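Putative endonuclease/exonuclease/phosphatase family protein (PDB 3MPR) probably acts as a magnesium-dependent nuclease or related phosphoesterase of the endonuclease/exonuclease/phosphatase family, its substrate not established. Local coordinates at residues A[4-9]-A[284-290]; A[64-70]-A[85-91]; A[90-96]-A[126-130]. All blocks are in the same frame, centred on the assembly; numbering follows the deposited sequence.

Contact 1. Residues A[4-9]-A[284-290]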
loop_
_atom_site.group_PDB
_atom_site.type_symbol
_atom_site.label_atom_id
_atom_site.label_comp_id
_atom_site.label_asym_id
_atom_site.label_seq_id
_atom_site.Cartn_x
_atom_site.Cartn_y
_atom_site.Cartn_z
ATOM N N PRO A 4 -8.609 -11.686 -20.522
ATOM C CA PRO A 4 -8.178 -10.328 -20.177
ATOM C C PRO A 4 -6.945 -10.415 -19.288
ATOM O O PRO A 4 -6.730 -11.429 -18.621
ATOM C CB PRO A 4 -9.360 -9.757 -19.377
ATOM C CG PRO A 4 -10.283 -10.936 -19.078
ATOM C CD PRO A 4 -9.636 -12.192 -19.596
ATOM N N THR A 5 -6.137 -9.366 -19.277
ATOM C CA THR A 5 -4.894 -9.410 -18.523
ATOM C C THR A 5 -4.907 -8.311 -17.475
ATOM O O THR A 5 -5.269 -7.178 -17.773
ATOM C CB THR A 5 -3.684 -9.230 -19.454
ATOM O OG1 THR A 5 -3.665 -10.297 -20.409
ATOM C CG2 THR A 5 -2.380 -9.239 -18.659
ATOM N N SER A 6 -4.547 -8.656 -16.244
ATOM C CA SER A 6 -4.357 -7.642 -15.199
ATOM C C SER A 6 -2.881 -7.465 -14.876
ATOM O O SER A 6 -2.156 -8.448 -14.704
ATOM C CB SER A 6 -5.124 -8.025 -13.927
ATOM O OG SER A 6 -6.501 -7.953 -14.178
ATOM N N LEU A 7 -2.436 -6.211 -14.811
ATOM C CA LEU A 7 -1.038 -5.896 -14.525
ATOM C C LEU A 7 -0.924 -4.858 -13.410
ATOM O O LEU A 7 -1.658 -3.877 -13.400
ATOM C CB LEU A 7 -0.382 -5.282 -15.769
ATOM C CG LEU A 7 -0.197 -6.128 -17.013
ATOM C CD1 LEU A 7 0.355 -5.264 -18.134
ATOM C CD2 LEU A 7 0.730 -7.296 -16.720
ATOM N N THR A 8 0.036 -5.038 -12.509
ATOM C CA THR A 8 0.379 -3.964 -11.585
ATOM C C THR A 8 1.736 -3.415 -11.982
ATOM O O THR A 8 2.718 -4.151 -11.997
ATOM C CB THR A 8 0.452 -4.466 -10.147
ATOM O OG1 THR A 8 -0.849 -4.896 -9.752
ATOM C CG2 THR A 8 0.916 -3.349 -9.214
ATOM N N VAL A 9 1.786 -2.132 -12.313
ATOM C CA VAL A 9 3.038 -1.523 -12.744
ATOM C C VAL A 9 3.373 -0.365 -11.817
ATOM O O VAL A 9 2.516 0.096 -11.063
ATOM C CB VAL A 9 2.974 -1.045 -14.206
ATOM C CG1 VAL A 9 2.582 -2.209 -15.134
ATOM C CG2 VAL A 9 1.992 0.126 -14.364
ATOM N N LYS A 284 2.140 3.691 -8.206
ATOM C CA LYS A 284 1.692 2.333 -8.500
ATOM C C LYS A 284 0.371 2.390 -9.258
ATOM O O LYS A 284 -0.581 3.033 -8.810
ATOM C CB LYS A 284 1.534 1.522 -7.205
ATOM C CG LYS A 284 0.819 0.200 -7.404
ATOM C CD LYS A 284 0.599 -0.545 -6.100
ATOM C CE LYS A 284 -0.489 -1.613 -6.259
ATOM N NZ LYS A 284 -0.542 -2.559 -5.081
ATOM N N VAL A 285 0.307 1.710 -10.397
ATOM C CA VAL A 285 -0.904 1.727 -11.226
ATOM C C VAL A 285 -1.353 0.305 -11.574
ATOM O O VAL A 285 -0.534 -0.545 -11.926
ATOM C CB VAL A 285 -0.680 2.540 -12.521
ATOM C CG1 VAL A 285 -1.860 2.336 -13.508
ATOM C CG2 VAL A 285 -0.486 4.035 -12.178
ATOM N N GLU A 286 -2.650 0.049 -11.443
ATOM C CA GLU A 286 -3.206 -1.257 -11.736
ATOM C C GLU A 286 -3.980 -1.133 -13.035
ATOM O O GLU A 286 -4.843 -0.267 -13.172
ATOM C CB GLU A 286 -4.092 -1.748 -10.583
ATOM C CG GLU A 286 -3.264 -2.100 -9.329
ATOM C CD GLU A 286 -4.020 -1.870 -8.026
ATOM O OE1 GLU A 286 -4.599 -2.834 -7.498
ATOM O OE2 GLU A 286 -4.023 -0.727 -7.524
ATOM N N LEU A 287 -3.631 -1.983 -13.996
ATOM C CA LEU A 287 -4.187 -1.890 -15.337
ATOM C C LEU A 287 -4.934 -3.161 -15.695
ATOM O O LEU A 287 -4.641 -4.228 -15.160
ATOM C CB LEU A 287 -3.051 -1.715 -16.355
ATOM C CG LEU A 287 -2.171 -0.481 -16.192
ATOM C CD1 LEU A 287 -0.989 -0.571 -17.140
ATOM C CD2 LEU A 287 -2.977 0.794 -16.435
ATOM N N VAL A 288 -5.886 -3.046 -16.617
ATOM C CA VAL A 288 -6.477 -4.224 -17.224
ATOM C C VAL A 288 -6.493 -4.042 -18.729
ATOM O O VAL A 288 -6.746 -2.936 -19.232
ATOM C CB VAL A 288 -7.926 -4.480 -16.752
ATOM C CG1 VAL A 288 -8.501 -5.690 -17.487
ATOM C CG2 VAL A 288 -7.971 -4.708 -15.252
ATOM N N PHE A 289 -6.220 -5.126 -19.449
ATOM C CA PHE A 289 -6.300 -5.100 -20.906
ATOM C C PHE A 289 -7.219 -6.222 -21.404
ATOM O O PHE A 289 -7.001 -7.398 -21.113
ATOM C CB PHE A 289 -4.911 -5.236 -21.532
ATOM C CG PHE A 289 -4.889 -4.957 -23.015
ATOM C CD1 PHE A 289 -5.156 -5.961 -23.931
ATOM C CD2 PHE A 289 -4.619 -3.683 -23.483
ATOM C CE1 PHE A 289 -5.136 -5.703 -25.295
ATOM C CE2 PHE A 289 -4.591 -3.417 -24.842
ATOM C CZ PHE A 289 -4.860 -4.429 -25.749
ATOM N N ASP A 290 -8.252 -5.839 -22.146
ATOM C CA ASP A 290 -9.209 -6.780 -22.724
ATOM C C ASP A 290 -8.759 -7.064 -24.160
ATOM O O ASP A 290 -8.869 -6.206 -25.024
ATOM C CB ASP A 290 -10.585 -6.101 -22.707
ATOM C CG ASP A 290 -11.717 -6.990 -23.211
ATOM O OD1 ASP A 290 -11.483 -7.909 -24.002
ATOM O OD2 ASP A 290 -12.868 -6.741 -22.809
HETATM O O HOH W 1 -5.335 -9.801 -22.425
#
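Thr5 and Phe289, Leu7 and Leu287, and Val9 and Val285 face each other as hydrogen-bonded pairs of two antiparallel strands, whose short axes lie 4.7 Å apart with N-to-C directions at 162°. Each pair exchanges two backbone bonds, six in all, for example Leu287 N to Leu7 O at 2.8 Å. The regular alternation is confirmed by the non-hydrogen-bonded pairs Ser6-Val288 and Thr8-Glu286, where CA-H groups lean on carbonyl oxygens, as Val288 CA does on Thr5 O at 3.2 Å.

Odd-numbered residues put their side chains on one face of the sheet. There, with Val9 CG1 anti to the carbonyl carbon (chi1 -56°), Val9 CG2 falls between the backbone N and carbonyl carbon and reaches across; it lies 4.0 Å from Val285 CB and 4.1 Å from Leu287 CD1, linking a direct and a diagonal neighbour. At the far end of this face a water accepts from Thr5 OG1 at 2.7 Å and donates to Phe289 O, while Thr5 OG1 is also hydrogen-bonded to Thr132 OG1.

On the other face Thr8 divides its two branches. OG1 runs alongside Glu286 and meets its CG, whereas CG2 sits 3.7 Å from CE of the extended Lys284 chain. Both charged ends go elsewhere: Glu286 OE1 forms a salt bridge with Arg240, and Lys284 NZ hydrogen-bonds to His42 O.

This pairing joins strands from near the two ends of the chain in the middle of a mixed sheet, with strand 46-50 flanking strand 5-13 and strand 237-243 flanking strand 283-289. Ile174 and Ile230, on strands of the second sheet, pack against the Val9 face, the layering expected of the alpha/beta sandwich of the DNase I-like fold.

Contact 2. Residues A[64-70]-A[85-91]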
loop_
_atom_site.group_PDB
_atom_site.type_symbol
_atom_site.label_atom_id
_atom_site.label_comp_id
_atom_site.label_asym_id
_atom_site.label_seq_id
_atom_site.Cartn_x
_atom_site.Cartn_y
_atom_site.Cartn_z
ATOM N N LEU A 64 15.500 -8.959 -4.466
ATOM C CA LEU A 64 14.229 -9.270 -5.124
ATOM C C LEU A 64 14.245 -10.618 -5.838
ATOM O O LEU A 64 14.259 -10.671 -7.060
ATOM C CB LEU A 64 13.841 -8.166 -6.109
ATOM C CG LEU A 64 13.436 -6.819 -5.493
ATOM C CD1 LEU A 64 13.210 -5.793 -6.603
ATOM C CD2 LEU A 64 12.187 -6.967 -4.632
ATOM N N PRO A 65 14.238 -11.716 -5.066
ATOM C CA PRO A 65 14.199 -13.051 -5.664
ATOM C C PRO A 65 13.028 -13.118 -6.606
ATOM O O PRO A 65 11.930 -12.688 -6.237
ATOM C CB PRO A 65 13.935 -13.962 -4.464
ATOM C CG PRO A 65 14.509 -13.217 -3.300
ATOM C CD PRO A 65 14.272 -11.764 -3.593
ATOM N N GLY A 66 13.254 -13.625 -7.811
ATOM C CA GLY A 66 12.182 -13.760 -8.776
ATOM C C GLY A 66 12.065 -12.602 -9.752
ATOM O O GLY A 66 11.256 -12.663 -10.671
ATOM N N TYR A 67 12.854 -11.545 -9.547
ATOM C CA TYR A 67 12.891 -10.419 -10.481
ATOM C C TYR A 67 14.168 -10.423 -11.312
ATOM O O TYR A 67 15.223 -10.824 -10.828
ATOM C CB TYR A 67 12.812 -9.086 -9.728
ATOM C CG TYR A 67 11.433 -8.748 -9.191
ATOM C CD1 TYR A 67 10.589 -7.869 -9.873
ATOM C CD2 TYR A 67 10.983 -9.286 -7.986
ATOM C CE1 TYR A 67 9.309 -7.564 -9.370
ATOM C CE2 TYR A 67 9.725 -8.980 -7.476
ATOM C CZ TYR A 67 8.892 -8.120 -8.176
ATOM O OH TYR A 67 7.642 -7.829 -7.659
ATOM N N ASP A 68 14.076 -9.979 -12.563
ATOM C CA ASP A 68 15.285 -9.608 -13.295
ATOM C C ASP A 68 15.149 -8.156 -13.724
ATOM O O ASP A 68 14.101 -7.543 -13.512
ATOM C CB ASP A 68 15.478 -10.495 -14.517
ATOM C CG ASP A 68 16.954 -10.731 -14.842
ATOM O OD1 ASP A 68 17.813 -9.858 -14.532
ATOM O OD2 ASP A 68 17.253 -11.800 -15.411
ATOM N N TYR A 69 16.190 -7.601 -14.328
ATOM C CA TYR A 69 16.078 -6.259 -14.890
ATOM C C TYR A 69 16.702 -6.186 -16.278
ATOM O O TYR A 69 17.523 -7.024 -16.647
ATOM C CB TYR A 69 16.712 -5.215 -13.957
ATOM C CG TYR A 69 18.213 -5.391 -13.761
ATOM C CD1 TYR A 69 18.715 -6.095 -12.671
ATOM C CD2 TYR A 69 19.119 -4.866 -14.675
ATOM C CE1 TYR A 69 20.087 -6.259 -12.494
ATOM C CE2 TYR A 69 20.488 -5.025 -14.509
ATOM C CZ TYR A 69 20.963 -5.723 -13.419
ATOM O OH TYR A 69 22.316 -5.883 -13.251
ATOM N N ILE A 70 16.303 -5.174 -17.038
ATOM C CA ILE A 70 16.922 -4.878 -18.320
ATOM C C ILE A 70 17.231 -3.395 -18.342
ATOM O O ILE A 70 16.640 -2.630 -17.580
ATOM C CB ILE A 70 15.998 -5.214 -19.486
ATOM C CG1 ILE A 70 14.650 -4.512 -19.318
ATOM C CG2 ILE A 70 15.785 -6.732 -19.592
ATOM C CD1 ILE A 70 13.698 -4.753 -20.476
ATOM N N ALA A 85 16.593 1.398 -15.604
ATOM C CA ALA A 85 16.384 -0.043 -15.616
ATOM C C ALA A 85 14.932 -0.431 -15.348
ATOM O O ALA A 85 14.275 0.172 -14.504
ATOM C CB ALA A 85 17.301 -0.718 -14.624
ATOM N N ILE A 86 14.453 -1.449 -16.061
ATOM C CA ILE A 86 13.101 -1.999 -15.853
ATOM C C ILE A 86 13.210 -3.351 -15.150
ATOM O O ILE A 86 13.943 -4.230 -15.610
ATOM C CB ILE A 86 12.356 -2.159 -17.201
ATOM C CG1 ILE A 86 12.171 -0.791 -17.873
ATOM C CG2 ILE A 86 11.001 -2.858 -17.023
ATOM C CD1 ILE A 86 11.888 -0.870 -19.393
ATOM N N PHE A 87 12.520 -3.499 -14.016
ATOM C CA PHE A 87 12.490 -4.753 -13.274
ATOM C C PHE A 87 11.175 -5.462 -13.555
ATOM O O PHE A 87 10.143 -4.812 -13.714
ATOM C CB PHE A 87 12.602 -4.496 -11.754
ATOM C CG PHE A 87 14.001 -4.187 -11.279
ATOM C CD1 PHE A 87 14.557 -2.933 -11.474
ATOM C CD2 PHE A 87 14.734 -5.144 -10.597
ATOM C CE1 PHE A 87 15.831 -2.649 -11.036
ATOM C CE2 PHE A 87 16.010 -4.862 -10.151
ATOM C CZ PHE A 87 16.559 -3.610 -10.371
ATOM N N TYR A 88 11.196 -6.793 -13.603
ATOM C CA TYR A 88 9.970 -7.540 -13.860
ATOM C C TYR A 88 10.041 -8.915 -13.216
ATOM O O TYR A 88 11.131 -9.424 -12.953
ATOM C CB TYR A 88 9.713 -7.663 -15.363
ATOM C CG TYR A 88 10.774 -8.477 -16.061
ATOM C CD1 TYR A 88 12.015 -7.930 -16.341
ATOM C CD2 TYR A 88 10.546 -9.804 -16.410
ATOM C CE1 TYR A 88 13.005 -8.676 -16.968
ATOM C CE2 TYR A 88 11.528 -10.554 -17.037
ATOM C CZ TYR A 88 12.754 -9.975 -17.312
ATOM O OH TYR A 88 13.752 -10.696 -17.922
ATOM N N ARG A 89 8.880 -9.504 -12.934
ATOM C CA ARG A 89 8.820 -10.849 -12.354
ATOM C C ARG A 89 9.068 -11.873 -13.441
ATOM O O ARG A 89 8.320 -11.931 -14.410
ATOM C CB ARG A 89 7.449 -11.114 -11.739
ATOM C CG ARG A 89 7.219 -10.379 -10.443
ATOM C CD ARG A 89 6.025 -10.947 -9.722
ATOM N NE ARG A 89 6.209 -12.358 -9.393
ATOM C CZ ARG A 89 5.455 -13.006 -8.511
ATOM N NH1 ARG A 89 4.491 -12.356 -7.871
ATOM N NH2 ARG A 89 5.666 -14.291 -8.260
ATOM N N THR A 90 10.101 -12.693 -13.284
ATOM C CA THR A 90 10.441 -13.617 -14.362
ATOM C C THR A 90 9.394 -14.726 -14.492
ATOM O O THR A 90 9.229 -15.317 -15.563
ATOM C CB THR A 90 11.854 -14.222 -14.208
ATOM O OG1 THR A 90 11.951 -14.923 -12.967
ATOM C CG2 THR A 90 12.920 -13.134 -14.260
ATOM N N ASP A 91 8.685 -15.014 -13.407
ATOM C CA ASP A 91 7.646 -16.042 -13.477
ATOM C C ASP A 91 6.385 -15.556 -14.186
ATOM O O ASP A 91 5.508 -16.362 -14.502
ATOM C CB ASP A 91 7.323 -16.637 -12.090
ATOM C CG ASP A 91 6.596 -15.659 -11.160
ATOM O OD1 ASP A 91 6.421 -14.476 -11.510
ATOM O OD2 ASP A 91 6.208 -16.082 -10.048
HETATM O O HOH W 2 9.399 -14.596 -10.632
#
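Antiparallel pairing carries Asp68 against Tyr88 and Ile70 against Ile86 as hydrogen-bonded pairs, the short axes 4.6 Å apart and the strand directions at 149°. The non-hydrogen-bonded pairs Tyr67-Arg89 and Tyr69-Phe87 put Tyr67, Tyr69, Phe87 and Arg89 on one face.

There the Tyr69 CB stands 3.7 Å from the centroid of the Phe87 ring and only 3° off its normal, a CH-pi contact over the ring centre. Tyr69 holds CG between its backbone N and carbonyl carbon (chi1 64°), and its ring runs beside that of Phe87 in an oblique pairing. At the neighbouring non-hydrogen-bonded pair, Arg89 lays CG over a face of the Tyr67 ring, 3.9 Å from the centroid and displaced toward the rim; Leu64 CD1 approaches the opposite face. The phenol is fixed at its far end by a hydrogen bond from Tyr67 OH to Phe44 O, and the guanidinium turns back to Asp91, with Arg89 NH2 2.6 Å from Asp91 OD2 in a salt bridge.

On the reverse face, Ile70 CG1 meets Ile86 CB at 3.9 Å, while Tyr88 brings its hydroxyl end to Asp68 CB. Thr90 CG2 packs 3.7 Å from Asp68 CB. Asp68 OD1 accepts from Tyr69 N and forms a salt bridge with Lys61. Where strand 67-70 begins and strand 86-89 ends, Gly66 O, in the type II turn Leu64-Tyr67, accepts from Thr90 N at 2.9 Å, and a water links Gly66 O to Asp91 N.

Strand 67-70 is the outermost strand of its sheet within the chain, and strand 86-89 pairs on its other edge, antiparallel, with strand 46-50. Helices 28-41 and 54-63 cover the Tyr67-Phe87 face, whereas Ile70 and Tyr88 turn to strand 93-102 of the other sheet.

Contact 3. Residues A[90-96]-A[126-130]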
loop_
_atom_site.group_PDB
_atom_site.type_symbol
_atom_site.label_atom_id
_atom_site.label_comp_id
_atom_site.label_asym_id
_atom_site.label_seq_id
_atom_site.Cartn_x
_atom_site.Cartn_y
_atom_site.Cartn_z
ATOM N N THR A 90 10.101 -12.693 -13.284
ATOM C CA THR A 90 10.441 -13.617 -14.362
ATOM C C THR A 90 9.394 -14.726 -14.492
ATOM O O THR A 90 9.229 -15.317 -15.563
ATOM C CB THR A 90 11.854 -14.222 -14.208
ATOM O OG1 THR A 90 11.951 -14.923 -12.967
ATOM C CG2 THR A 90 12.920 -13.134 -14.260
ATOM N N ASP A 91 8.685 -15.014 -13.407
ATOM C CA ASP A 91 7.646 -16.042 -13.477
ATOM C C ASP A 91 6.385 -15.556 -14.186
ATOM O O ASP A 91 5.508 -16.362 -14.502
ATOM C CB ASP A 91 7.323 -16.637 -12.090
ATOM C CG ASP A 91 6.596 -15.659 -11.160
ATOM O OD1 ASP A 91 6.421 -14.476 -11.510
ATOM O OD2 ASP A 91 6.208 -16.082 -10.048
ATOM N N LYS A 92 6.302 -14.250 -14.460
ATOM C CA LYS A 92 5.120 -13.691 -15.132
ATOM C C LYS A 92 5.294 -13.282 -16.601
ATOM O O LYS A 92 4.338 -13.332 -17.368
ATOM C CB LYS A 92 4.580 -12.497 -14.348
ATOM C CG LYS A 92 3.769 -12.889 -13.124
ATOM C CD LYS A 92 3.325 -11.640 -12.373
ATOM C CE LYS A 92 2.883 -11.978 -10.958
ATOM N NZ LYS A 92 1.431 -12.258 -10.901
ATOM N N PHE A 93 6.504 -12.886 -16.995
ATOM C CA PHE A 93 6.710 -12.354 -18.341
ATOM C C PHE A 93 7.907 -12.991 -19.011
ATOM O O PHE A 93 8.911 -13.281 -18.352
ATOM C CB PHE A 93 6.953 -10.837 -18.288
ATOM C CG PHE A 93 5.924 -10.086 -17.497
ATOM C CD1 PHE A 93 6.159 -9.760 -16.173
ATOM C CD2 PHE A 93 4.713 -9.711 -18.079
ATOM C CE1 PHE A 93 5.209 -9.065 -15.434
ATOM C CE2 PHE A 93 3.760 -9.024 -17.346
ATOM C CZ PHE A 93 4.006 -8.700 -16.021
ATOM N N ASP A 94 7.802 -13.189 -20.322
ATOM C CA ASP A 94 8.985 -13.436 -21.147
ATOM C C ASP A 94 9.344 -12.147 -21.867
ATOM O O ASP A 94 8.470 -11.322 -22.143
ATOM C CB ASP A 94 8.703 -14.517 -22.198
ATOM C CG ASP A 94 8.674 -15.920 -21.603
ATOM O OD1 ASP A 94 9.571 -16.245 -20.804
ATOM O OD2 ASP A 94 7.752 -16.690 -21.937
ATOM N N ILE A 95 10.625 -11.976 -22.187
ATOM C CA ILE A 95 11.040 -10.851 -23.011
ATOM C C ILE A 95 11.094 -11.291 -24.455
ATOM O O ILE A 95 11.778 -12.256 -24.789
ATOM C CB ILE A 95 12.398 -10.318 -22.598
ATOM C CG1 ILE A 95 12.265 -9.580 -21.264
ATOM C CG2 ILE A 95 12.962 -9.398 -23.694
ATOM C CD1 ILE A 95 13.589 -9.190 -20.653
ATOM N N VAL A 96 10.346 -10.606 -25.307
ATOM C CA VAL A 96 10.367 -10.898 -26.734
ATOM C C VAL A 96 11.546 -10.164 -27.336
ATOM O O VAL A 96 12.296 -10.716 -28.136
ATOM C CB VAL A 96 9.072 -10.433 -27.419
ATOM C CG1 VAL A 96 9.128 -10.703 -28.915
ATOM C CG2 VAL A 96 7.858 -11.121 -26.804
ATOM N N HIS A 126 9.792 -5.320 -24.987
ATOM C CA HIS A 126 8.565 -5.886 -25.538
ATOM C C HIS A 126 8.311 -7.159 -24.739
ATOM O O HIS A 126 9.055 -8.133 -24.866
ATOM C CB HIS A 126 8.802 -6.190 -27.023
ATOM C CG HIS A 126 7.679 -6.900 -27.713
ATOM N ND1 HIS A 126 7.631 -7.032 -29.086
ATOM C CD2 HIS A 126 6.586 -7.540 -27.235
ATOM C CE1 HIS A 126 6.552 -7.717 -29.424
ATOM N NE2 HIS A 126 5.904 -8.041 -28.318
ATOM N N PHE A 127 7.287 -7.140 -23.889
ATOM C CA PHE A 127 7.002 -8.269 -23.002
ATOM C C PHE A 127 5.832 -9.120 -23.465
ATOM O O PHE A 127 4.950 -8.637 -24.168
ATOM C CB PHE A 127 6.695 -7.767 -21.584
ATOM C CG PHE A 127 7.877 -7.180 -20.890
ATOM C CD1 PHE A 127 8.181 -5.841 -21.042
ATOM C CD2 PHE A 127 8.688 -7.967 -20.083
ATOM C CE1 PHE A 127 9.280 -5.295 -20.420
ATOM C CE2 PHE A 127 9.805 -7.424 -19.451
ATOM C CZ PHE A 127 10.096 -6.086 -19.616
ATOM N N LYS A 128 5.825 -10.384 -23.039
ATOM C CA LYS A 128 4.712 -11.284 -23.286
ATOM C C LYS A 128 4.307 -11.957 -21.969
ATOM O O LYS A 128 5.129 -12.590 -21.310
ATOM C CB LYS A 128 5.100 -12.348 -24.315
ATOM C CG LYS A 128 3.963 -13.303 -24.676
ATOM C CD LYS A 128 4.366 -14.237 -25.807
ATOM C CE LYS A 128 3.185 -15.019 -26.336
ATOM N NZ LYS A 128 3.605 -16.015 -27.362
ATOM N N CYS A 129 3.037 -11.829 -21.601
ATOM C CA CYS A 129 2.546 -12.427 -20.375
ATOM C C CYS A 129 2.504 -13.943 -20.524
ATOM O O CYS A 129 1.938 -14.470 -21.489
ATOM C CB CYS A 129 1.163 -11.868 -20.031
ATOM S SG CYS A 129 1.172 -10.073 -19.823
ATOM N N LYS A 130 3.113 -14.638 -19.578
ATOM C CA LYS A 130 3.171 -16.095 -19.631
ATOM C C LYS A 130 1.790 -16.740 -19.497
ATOM O O LYS A 130 1.536 -17.790 -20.087
ATOM C CB LYS A 130 4.122 -16.638 -18.563
ATOM C CG LYS A 130 5.587 -16.373 -18.869
ATOM C CD LYS A 130 6.501 -17.012 -17.832
ATOM C CE LYS A 130 7.943 -16.998 -18.300
ATOM N NZ LYS A 130 8.897 -17.592 -17.307
HETATM O O HOH W 3 10.855 -18.179 -19.169
HETATM O O HOH W 4 5.224 -15.527 -22.618
#
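Backbone bonds align Asp94 with Lys128 as a hydrogen-bonded antiparallel pair, each N donating to the other's O at 2.9 Å. The short strand axes approach to 4.6 Å at 145° between their directions. Bonds at both ends extend the pairing: Val96 N reaches His126 O, and Lys130 N gives Lys92 O an almost straight bond of 2.8 Å with 178° at the hydrogen.

The polar side-chain contacts gather on Lys130. Its extended chain passes along the carbonyls of Lys92 and Asp91 until NZ donates to Thr90 O at 2.9 Å, bridging the turn before strand 93-95. Lys130 NZ makes a long salt bridge to Asp94 OD1, at 3.8 Å, the side chains crossing at about a right angle. One water closes that gap by donating to OD1 and accepting from NZ; a second donates to both Asp94 OD2 and Lys128 O.

These strands form one margin of the second sheet of the alpha/beta sandwich of the DNase I-like fold: strand 93-102 is outermost within the chain, and strand 121-129 passes the pairing on to strand 135-142.

Apolar packing occupies the face bearing Phe93, Ile95, Phe127 and Cys129, turned to the opposing sheet. Phe127 lies beside Ile95, its CE2 3.7 Å from Ile95 CG1, while CD2 meets Phe93 CB. The Cys129 sulfur comes to the edge of the Phe93 ring, 4.9 Å from the centroid and 75° off the normal, a sulfur-aromatic contact. In a CH-pi contact, Val96 CB sits 3.8 Å from the centroid of the His126 imidazole, over its centre; with CG1 anti to the backbone N and CG2 anti to the carbonyl carbon, both methyls spread above the ring. His126 NE2 is hydrogen-bonded to Glu135 OE1, which probably restrains rotation of the ring.

In the fold
Contacts 1 and 2 belong to the same mixed sheet, with strand 46-50 between them and centres 17 Å apart; contact 1 pairs strands near the two chain ends, and the other two contacts lie between them in sequence. Contact 2 precedes contact 3 and shares Thr90 and Asp91 with it, so the short turn after strand 86-89 carries the chain from one sheet to the other. Their centres are 10 Å apart, and Ile70 and Tyr88 pack on Ile95 and Phe127 across the interface. Contact 3 also meets contact 1, 14 Å away between centres, through Leu7 on Phe93 and Thr5 on Cys129. Contact 1 thus lies mid-sheet, contacts 2 and 3 at edges of the facing sheets.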